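Local coordinates for protein cyclopenase asqI (PDB 5YY3) that catalyses, as a zinc-containing cyclopenase, the conversion of 4'-methoxycyclopenin into 4'-methoxyviridicatin with loss of methyl isocyanate during aspoquinolone biosynthesis, at residues T488-L493 against T580-P585; A417-V422 against L632-T637; T446-P451 against S458-G463. All coordinates share one frame; numbering follows the deposited sequence.

Interaction 1: residues T488-L493 against T580-P585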
loop_
_atom_site.group_PDB
_atom_site.type_symbol
_atom_site.label_atom_id
_atom_site.label_comp_id
_atom_site.label_asym_id
_atom_site.label_seq_id
_atom_site.Cartn_x
_atom_site.Cartn_y
_atom_site.Cartn_z
ATOM N N THR A 488 38.215 -31.914 22.315
ATOM C CA THR A 488 37.924 -31.150 21.118
ATOM C C THR A 488 36.486 -31.344 20.676
ATOM O O THR A 488 36.041 -32.457 20.492
ATOM C CB THR A 488 38.859 -31.534 19.987
ATOM O OG1 THR A 488 40.164 -31.027 20.290
ATOM C CG2 THR A 488 38.375 -30.931 18.660
ATOM N N LEU A 489 35.757 -30.248 20.519
ATOM C CA LEU A 489 34.358 -30.308 20.099
ATOM C C LEU A 489 34.088 -29.233 19.054
ATOM O O LEU A 489 34.920 -28.372 18.811
ATOM C CB LEU A 489 33.437 -30.152 21.310
ATOM C CG LEU A 489 33.725 -28.845 22.038
ATOM C CD1 LEU A 489 32.632 -27.809 21.803
ATOM C CD2 LEU A 489 33.990 -29.081 23.520
ATOM N N THR A 490 32.932 -29.313 18.422
ATOM C CA THR A 490 32.564 -28.349 17.397
ATOM C C THR A 490 31.266 -27.646 17.792
ATOM O O THR A 490 30.286 -28.296 18.176
ATOM C CB THR A 490 32.402 -29.019 16.013
ATOM O OG1 THR A 490 33.658 -29.562 15.594
ATOM C CG2 THR A 490 31.917 -28.005 14.955
ATOM N N LEU A 491 31.291 -26.313 17.732
ATOM C CA LEU A 491 30.120 -25.488 18.035
ATOM C C LEU A 491 29.430 -25.126 16.730
ATOM O O LEU A 491 30.068 -24.603 15.811
ATOM C CB LEU A 491 30.517 -24.220 18.793
ATOM C CG LEU A 491 31.087 -24.386 20.198
ATOM C CD1 LEU A 491 31.420 -23.036 20.761
ATOM C CD2 LEU A 491 30.095 -25.109 21.096
ATOM N N ARG A 492 28.132 -25.410 16.649
ATOM C CA ARG A 492 27.368 -25.134 15.442
ATOM C C ARG A 492 26.272 -24.113 15.710
ATOM O O ARG A 492 25.346 -24.374 16.489
ATOM C CB ARG A 492 26.764 -26.426 14.889
ATOM C CG ARG A 492 27.779 -27.523 14.700
ATOM C CD ARG A 492 27.107 -28.829 14.380
ATOM N NE ARG A 492 28.100 -29.861 14.140
ATOM C CZ ARG A 492 28.595 -30.154 12.948
ATOM N NH1 ARG A 492 28.166 -29.498 11.879
ATOM N NH2 ARG A 492 29.509 -31.105 12.830
ATOM N N LEU A 493 26.377 -22.961 15.059
ATOM C CA LEU A 493 25.454 -21.853 15.294
ATOM C C LEU A 493 24.467 -21.626 14.139
ATOM O O LEU A 493 24.869 -21.479 12.974
ATOM C CB LEU A 493 26.235 -20.561 15.546
ATOM C CG LEU A 493 25.408 -19.273 15.600
ATOM C CD1 LEU A 493 24.613 -19.174 16.871
ATOM C CD2 LEU A 493 26.282 -18.049 15.408
ATOM N N THR A 580 28.878 -30.611 19.166
ATOM C CA THR A 580 28.995 -31.996 18.748
ATOM C C THR A 580 30.404 -32.531 18.950
ATOM O O THR A 580 31.387 -31.785 18.898
ATOM C CB THR A 580 28.577 -32.188 17.258
ATOM O OG1 THR A 580 29.391 -31.373 16.404
ATOM C CG2 THR A 580 27.119 -31.822 17.067
ATOM N N ASP A 581 30.478 -33.827 19.217
ATOM C CA ASP A 581 31.718 -34.580 19.068
ATOM C C ASP A 581 31.771 -35.185 17.679
ATOM O O ASP A 581 30.976 -36.056 17.362
ATOM C CB ASP A 581 31.826 -35.696 20.107
ATOM C CG ASP A 581 33.107 -36.496 19.964
ATOM O OD1 ASP A 581 34.163 -35.895 19.664
ATOM O OD2 ASP A 581 33.051 -37.732 20.138
ATOM N N ASP A 582 32.716 -34.730 16.865
ATOM C CA ASP A 582 32.809 -35.168 15.473
ATOM C C ASP A 582 33.894 -36.223 15.217
ATOM O O ASP A 582 34.144 -36.577 14.065
ATOM C CB ASP A 582 33.050 -33.955 14.570
ATOM C CG ASP A 582 31.861 -33.005 14.539
ATOM O OD1 ASP A 582 30.727 -33.459 14.821
ATOM O OD2 ASP A 582 32.065 -31.811 14.231
ATOM N N GLY A 583 34.520 -36.737 16.277
ATOM C CA GLY A 583 35.597 -37.708 16.138
ATOM C C GLY A 583 36.849 -37.089 15.538
ATOM O O GLY A 583 36.991 -35.863 15.525
ATOM N N ILE A 584 37.761 -37.920 15.034
ATOM C CA ILE A 584 38.941 -37.390 14.352
ATOM C C ILE A 584 38.619 -37.139 12.896
ATOM O O ILE A 584 38.182 -38.051 12.196
ATOM C CB ILE A 584 40.155 -38.330 14.423
ATOM C CG1 ILE A 584 40.604 -38.522 15.870
ATOM C CG2 ILE A 584 41.302 -37.798 13.566
ATOM C CD1 ILE A 584 40.084 -39.794 16.460
ATOM N N PRO A 585 38.829 -35.892 12.438
ATOM C CA PRO A 585 38.488 -35.526 11.058
ATOM C C PRO A 585 39.352 -36.242 10.021
ATOM O O PRO A 585 40.578 -36.309 10.157
ATOM C CB PRO A 585 38.740 -34.008 11.019
ATOM C CG PRO A 585 39.742 -33.764 12.106
ATOM C CD PRO A 585 39.389 -34.750 13.190
HETATM O O HOH W 1 34.825 -32.940 17.434
#
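R492 reaches from its strand across T580, its side chain at about a right angle to that of the threonine, and meets D582, whose side chain comes from the opposite direction. Its NE points straight at T580 OG1 (3.0 Å, N-H...O angle 171°), and the hydroxyl oxygen lies in the guanidinium plane, at its edge. T580 OG1 in turn donates a hydrogen bond to D582 OD1 (2.9 Å), which it meets from above the carboxylate plane. The hydroxyl can serve both partners because it stands between the backbone N and the carbonyl carbon of T580 (chi1 59°). R492 NH2 closes the circuit with a salt bridge to D582 OD2 at 3.0 Å; the guanidinium and carboxylate planes are strongly tilted against each other, and the hydrogen bond itself is bent and weak. T490 CG2 lies 4.1 Å above one face of the R492 guanidinium, toward its rim, and T490 OG1 is 3.1 Å from D582 OD2. Outside this group, R492 NH1 is salt-bridged to D598, so two carboxylates share the cation. The backbones of T490 and T580 pair through T490 N to T580 O (3.0 Å) and T580 N to T490 O (2.9 Å). This hydrogen-bonded antiparallel pair ends strand 571-580 against strand 487-497, and the polar network probably helps to hold the loop that leaves the sheet of the hemocyanin-type Ig-like domain.

Interaction 2: residues A417-V422 against L632-T637; sequences AHRAEV and LYPFIT
I636 N bonds to Y633 O at 3.1 Å, closing the type I beta turn that carries F635 against R419. Facing it is an inverse gamma turn centred on E421, whose bond from V422 N to A420 O is weak; A420 O also lies 3.8 Å from F635 CB. The two turns lead into strands 422-431 and 636-644 of one large mixed sheet, and residues 419-422 and 632-635 run about 80° apart. No hydrogen bond crosses between them; the contact is made chiefly by R419 and the ring of F635. R419 CB sits over the centre of the phenyl face, 3.5 Å from the centroid of the F635 ring and only 7° off its normal, a well-aligned CH-pi contact. The arginine chain then bends at chi3 (75°), which brings NE and CZ of R419 beside CE1 and CD1 of the F635 ring. F635 CE1 comes to 3.3 Å above one face of the R419 guanidinium, toward its rim, with the two planes about halfway between stacked and perpendicular. F635 is itself turned toward R419 by a CG lying between the backbone N and the carbonyl carbon. Beside the ring, P634 is brushed by R419 NH1. Both turns are also tied to the same neighbour, since A420 and F635 each make a backbone hydrogen bond with A579 of strand 571-580. At the far end of the contact, V422 O rests 3.8 Å from F635 CA.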
loop_
_atom_site.group_PDB
_atom_site.type_symbol
_atom_site.label_atom_id
_atom_site.label_comp_id
_atom_site.label_asym_id
_atom_site.label_seq_id
_atom_site.Cartn_x
_atom_site.Cartn_y
_atom_site.Cartn_z
ATOM N N ALA A 417 22.699 -38.248 19.411
ATOM C CA ALA A 417 23.632 -39.233 18.845
ATOM C C ALA A 417 25.103 -38.796 18.741
ATOM O O ALA A 417 26.001 -39.623 18.843
ATOM C CB ALA A 417 23.141 -39.657 17.479
ATOM N N HIS A 418 25.365 -37.513 18.532
ATOM C CA HIS A 418 26.750 -37.066 18.421
ATOM C C HIS A 418 27.034 -35.874 19.347
ATOM O O HIS A 418 27.841 -34.999 19.015
ATOM C CB HIS A 418 27.077 -36.708 16.968
ATOM C CG HIS A 418 26.809 -37.815 15.994
ATOM N ND1 HIS A 418 27.720 -38.818 15.736
ATOM C CD2 HIS A 418 25.737 -38.072 15.201
ATOM C CE1 HIS A 418 27.221 -39.643 14.830
ATOM N NE2 HIS A 418 26.020 -39.213 14.493
ATOM N N ARG A 419 26.365 -35.850 20.500
ATOM C CA ARG A 419 26.568 -34.802 21.502
ATOM C C ARG A 419 28.023 -34.742 21.992
ATOM O O ARG A 419 28.643 -35.772 22.224
ATOM C CB ARG A 419 25.637 -35.023 22.714
ATOM C CG ARG A 419 25.832 -36.381 23.439
ATOM C CD ARG A 419 25.494 -36.339 24.933
ATOM N NE ARG A 419 24.057 -36.307 25.220
ATOM C CZ ARG A 419 23.520 -35.866 26.368
ATOM N NH1 ARG A 419 24.296 -35.402 27.353
ATOM N NH2 ARG A 419 22.196 -35.869 26.526
ATOM N N ALA A 420 28.565 -33.541 22.158
ATOM C CA ALA A 420 29.837 -33.395 22.860
ATOM C C ALA A 420 29.584 -33.437 24.363
ATOM O O ALA A 420 28.546 -32.969 24.835
ATOM C CB ALA A 420 30.533 -32.104 22.474
ATOM N N GLU A 421 30.532 -33.997 25.114
ATOM C CA GLU A 421 30.399 -34.091 26.561
ATOM C C GLU A 421 30.735 -32.735 27.171
ATOM O O GLU A 421 31.831 -32.493 27.703
ATOM C CB GLU A 421 31.293 -35.194 27.121
ATOM C CG GLU A 421 30.640 -36.583 27.170
ATOM C CD GLU A 421 31.668 -37.692 27.336
ATOM O OE1 GLU A 421 32.390 -37.970 26.355
ATOM O OE2 GLU A 421 31.769 -38.278 28.441
ATOM N N VAL A 422 29.755 -31.854 27.109
ATOM C CA VAL A 422 29.976 -30.466 27.424
ATOM C C VAL A 422 28.649 -29.851 27.846
ATOM O O VAL A 422 27.583 -30.344 27.477
ATOM C CB VAL A 422 30.609 -29.758 26.194
ATOM C CG1 VAL A 422 29.780 -28.556 25.708
ATOM C CG2 VAL A 422 32.032 -29.397 26.481
ATOM N N LEU A 632 17.559 -31.506 29.915
ATOM C CA LEU A 632 17.665 -32.740 29.137
ATOM C C LEU A 632 18.663 -32.665 27.975
ATOM O O LEU A 632 19.157 -33.697 27.520
ATOM C CB LEU A 632 16.287 -33.134 28.611
ATOM C CG LEU A 632 16.156 -34.456 27.853
ATOM C CD1 LEU A 632 16.561 -35.648 28.713
ATOM C CD2 LEU A 632 14.725 -34.611 27.384
ATOM N N TYR A 633 18.961 -31.465 27.481
ATOM C CA TYR A 633 19.914 -31.333 26.364
ATOM C C TYR A 633 20.945 -30.261 26.668
ATOM O O TYR A 633 20.882 -29.172 26.116
ATOM C CB TYR A 633 19.192 -31.010 25.044
ATOM C CG TYR A 633 18.041 -31.949 24.737
ATOM C CD1 TYR A 633 18.275 -33.210 24.196
ATOM C CD2 TYR A 633 16.726 -31.584 25.004
ATOM C CE1 TYR A 633 17.232 -34.085 23.921
ATOM C CE2 TYR A 633 15.677 -32.455 24.740
ATOM C CZ TYR A 633 15.938 -33.701 24.197
ATOM O OH TYR A 633 14.909 -34.575 23.918
ATOM N N PRO A 634 21.909 -30.574 27.543
ATOM C CA PRO A 634 22.814 -29.544 28.070
ATOM C C PRO A 634 23.840 -29.102 27.035
ATOM O O PRO A 634 24.463 -28.051 27.191
ATOM C CB PRO A 634 23.498 -30.243 29.264
ATOM C CG PRO A 634 22.731 -31.549 29.473
ATOM C CD PRO A 634 22.168 -31.901 28.137
ATOM N N PHE A 635 24.003 -29.913 25.995
ATOM C CA PHE A 635 24.911 -29.642 24.875
ATOM C C PHE A 635 24.242 -28.771 23.770
ATOM O O PHE A 635 24.814 -28.555 22.691
ATOM C CB PHE A 635 25.399 -30.982 24.279
ATOM C CG PHE A 635 24.278 -31.830 23.746
ATOM C CD1 PHE A 635 23.484 -32.571 24.611
ATOM C CD2 PHE A 635 23.985 -31.845 22.392
ATOM C CE1 PHE A 635 22.427 -33.327 24.133
ATOM C CE2 PHE A 635 22.933 -32.589 21.908
ATOM C CZ PHE A 635 22.152 -33.337 22.778
ATOM N N ILE A 636 23.026 -28.306 24.047
ATOM C CA ILE A 636 22.308 -27.355 23.194
ATOM C C ILE A 636 21.933 -26.159 24.050
ATOM O O ILE A 636 21.584 -26.310 25.230
ATOM C CB ILE A 636 21.013 -27.959 22.566
ATOM C CG1 ILE A 636 21.350 -29.003 21.492
ATOM C CG2 ILE A 636 20.131 -26.861 21.960
ATOM C CD1 ILE A 636 20.175 -29.933 21.128
ATOM N N THR A 637 22.027 -24.967 23.475
ATOM C CA THR A 637 21.510 -23.784 24.140
ATOM C C THR A 637 20.935 -22.829 23.095
ATOM O O THR A 637 21.233 -22.939 21.903
ATOM C CB THR A 637 22.591 -23.082 24.969
ATOM O OG1 THR A 637 21.969 -22.203 25.922
ATOM C CG2 THR A 637 23.543 -22.294 24.073
#

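Interaction 3: residues T446-P451 against S458-G463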
loop_
_atom_site.group_PDB
_atom_site.type_symbol
_atom_site.label_atom_id
_atom_site.label_comp_id
_atom_site.label_asym_id
_atom_site.label_seq_id
_atom_site.Cartn_x
_atom_site.Cartn_y
_atom_site.Cartn_z
ATOM N N THR A 446 21.517 -3.810 11.004
ATOM C CA THR A 446 21.786 -3.827 9.580
ATOM C C THR A 446 21.556 -2.430 9.025
ATOM O O THR A 446 20.934 -1.587 9.680
ATOM C CB THR A 446 20.880 -4.805 8.856
ATOM O OG1 THR A 446 19.528 -4.344 8.959
ATOM C CG2 THR A 446 21.002 -6.202 9.477
ATOM N N PHE A 447 22.046 -2.182 7.821
ATOM C CA PHE A 447 21.795 -0.912 7.165
ATOM C C PHE A 447 21.579 -1.119 5.670
ATOM O O PHE A 447 22.064 -2.090 5.075
ATOM C CB PHE A 447 22.941 0.078 7.417
ATOM C CG PHE A 447 24.319 -0.480 7.145
ATOM C CD1 PHE A 447 24.853 -0.463 5.863
ATOM C CD2 PHE A 447 25.094 -0.985 8.180
ATOM C CE1 PHE A 447 26.134 -0.967 5.612
ATOM C CE2 PHE A 447 26.372 -1.481 7.937
ATOM C CZ PHE A 447 26.887 -1.478 6.646
ATOM N N LEU A 448 20.822 -0.208 5.079
ATOM C CA LEU A 448 20.605 -0.197 3.647
ATOM C C LEU A 448 21.248 1.065 3.112
ATOM O O LEU A 448 20.792 2.152 3.402
ATOM C CB LEU A 448 19.107 -0.254 3.313
ATOM C CG LEU A 448 18.518 -1.607 3.732
ATOM C CD1 LEU A 448 17.097 -1.520 4.241
ATOM C CD2 LEU A 448 18.614 -2.628 2.596
ATOM N N GLY A 449 22.344 0.912 2.378
ATOM C CA GLY A 449 22.975 2.032 1.713
ATOM C C GLY A 449 22.634 2.016 0.235
ATOM O O GLY A 449 21.862 1.174 -0.227
ATOM N N PRO A 450 23.215 2.946 -0.523
ATOM C CA PRO A 450 23.020 3.044 -1.969
ATOM C C PRO A 450 23.523 1.809 -2.721
ATOM O O PRO A 450 24.548 1.223 -2.365
ATOM C CB PRO A 450 23.841 4.282 -2.351
ATOM C CG PRO A 450 24.037 5.034 -1.066
ATOM C CD PRO A 450 24.115 3.990 -0.012
ATOM N N PRO A 451 22.793 1.398 -3.756
ATOM C CA PRO A 451 23.324 0.312 -4.587
ATOM C C PRO A 451 24.413 0.869 -5.475
ATOM O O PRO A 451 24.410 2.070 -5.782
ATOM C CB PRO A 451 22.114 -0.135 -5.415
ATOM C CG PRO A 451 21.273 1.132 -5.528
ATOM C CD PRO A 451 21.475 1.875 -4.208
ATOM N N SER A 458 20.465 -2.956 -7.464
ATOM C CA SER A 458 19.278 -2.105 -7.481
ATOM C C SER A 458 18.721 -1.877 -6.089
ATOM O O SER A 458 18.883 -2.724 -5.207
ATOM C CB SER A 458 18.203 -2.703 -8.387
ATOM O OG SER A 458 17.916 -4.044 -8.019
ATOM N N LYS A 459 18.102 -0.707 -5.909
ATOM C CA LYS A 459 17.293 -0.350 -4.739
ATOM C C LYS A 459 18.093 -0.101 -3.452
ATOM O O LYS A 459 17.799 0.842 -2.728
ATOM C CB LYS A 459 16.218 -1.422 -4.496
ATOM C CG LYS A 459 15.137 -1.468 -5.595
ATOM C CD LYS A 459 13.784 -1.939 -5.033
ATOM C CE LYS A 459 12.689 -1.960 -6.102
ATOM N NZ LYS A 459 13.039 -2.827 -7.283
ATOM N N ALA A 460 19.089 -0.938 -3.170
ATOM C CA ALA A 460 19.944 -0.766 -1.991
ATOM C C ALA A 460 21.148 -1.711 -2.032
ATOM O O ALA A 460 21.202 -2.631 -2.849
ATOM C CB ALA A 460 19.150 -0.995 -0.702
ATOM N N LYS A 461 22.117 -1.443 -1.164
ATOM C CA LYS A 461 23.197 -2.372 -0.863
ATOM C C LYS A 461 23.125 -2.690 0.623
ATOM O O LYS A 461 23.403 -1.817 1.444
ATOM C CB LYS A 461 24.570 -1.785 -1.207
ATOM C CG LYS A 461 25.749 -2.701 -0.850
ATOM C CD LYS A 461 25.745 -3.956 -1.727
ATOM C CE LYS A 461 26.925 -4.868 -1.441
ATOM N NZ LYS A 461 27.111 -5.894 -2.514
ATOM N N LEU A 462 22.736 -3.912 0.970
ATOM C CA LEU A 462 22.593 -4.287 2.373
ATOM C C LEU A 462 23.972 -4.413 3.018
ATOM O O LEU A 462 24.969 -4.700 2.351
ATOM C CB LEU A 462 21.815 -5.592 2.512
ATOM C CG LEU A 462 21.586 -6.082 3.954
ATOM C CD1 LEU A 462 20.760 -5.074 4.743
ATOM C CD2 LEU A 462 20.924 -7.456 3.997
ATOM N N GLY A 463 24.028 -4.176 4.317
ATOM C CA GLY A 463 25.232 -4.373 5.095
ATOM C C GLY A 463 24.820 -4.473 6.547
ATOM O O GLY A 463 23.649 -4.263 6.892
#
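The F447 ring lies over the backbone of G463, its cross-strand partner: G463 C lies 3.5 Å from the plane of the F447 ring, facing its centre, and G463 CA makes a CH-pi contact 3.9 Å from the centroid of that ring. With CG placed between the backbone N and the carbonyl carbon (chi1 50°), the phenyl folds back across the neighbouring strand, and the glycine, having no side chain, lets it settle flat. This is consistent with aromatic rescue of glycine across an antiparallel pair; K648 adds a cation-pi contact to the ring. Beneath it, F447 N bonds to G463 O at 2.8 Å and G463 N returns to F447 O. The next hydrogen-bonded pair joins K461 N to G449 O, also at 2.8 Å, and G449 N to K461 O. Between them L448 and L462 form a non-hydrogen-bonded pair, and L448 CD2 touches both A460 CB (3.7 Å) and L462 CD1 (3.9 Å). Where the strands part, P451 packs its ring on the backbone of K459 and A460, and G159 and E160 of the second subunit lie against P450 and P451. K461 CB approaches P450 O, while its ammonium leads away to three carboxylates, which probably keep this buried lysine protonated: E457 is from the hairpin's own loop, whereas D179 and D181 tie it to the segment about helices 174-177 and 180-193.

All three interactions belong to the same mixed beta sheet, but to different regions of it. Interactions 1 and 2 are neighbours, centres 11 Å apart, and touch directly: H418 O is 2.9 Å from D581 N, a probable hydrogen bond, and L489 packs on V422. Interaction 3 lies about 36 Å from interaction 1 and about 39 Å from interaction 2, centre to centre, in the hairpin of strands 443-449 and 461-475. Along the chain, 417-422 comes first and 632-637 last; interaction 3 and then interaction 1 close between them. Interaction 2 thus brings together the chain where it enters the first strand (422-431) and the last (636-644) of this sheet, while interaction 3 lies beside a second subunit.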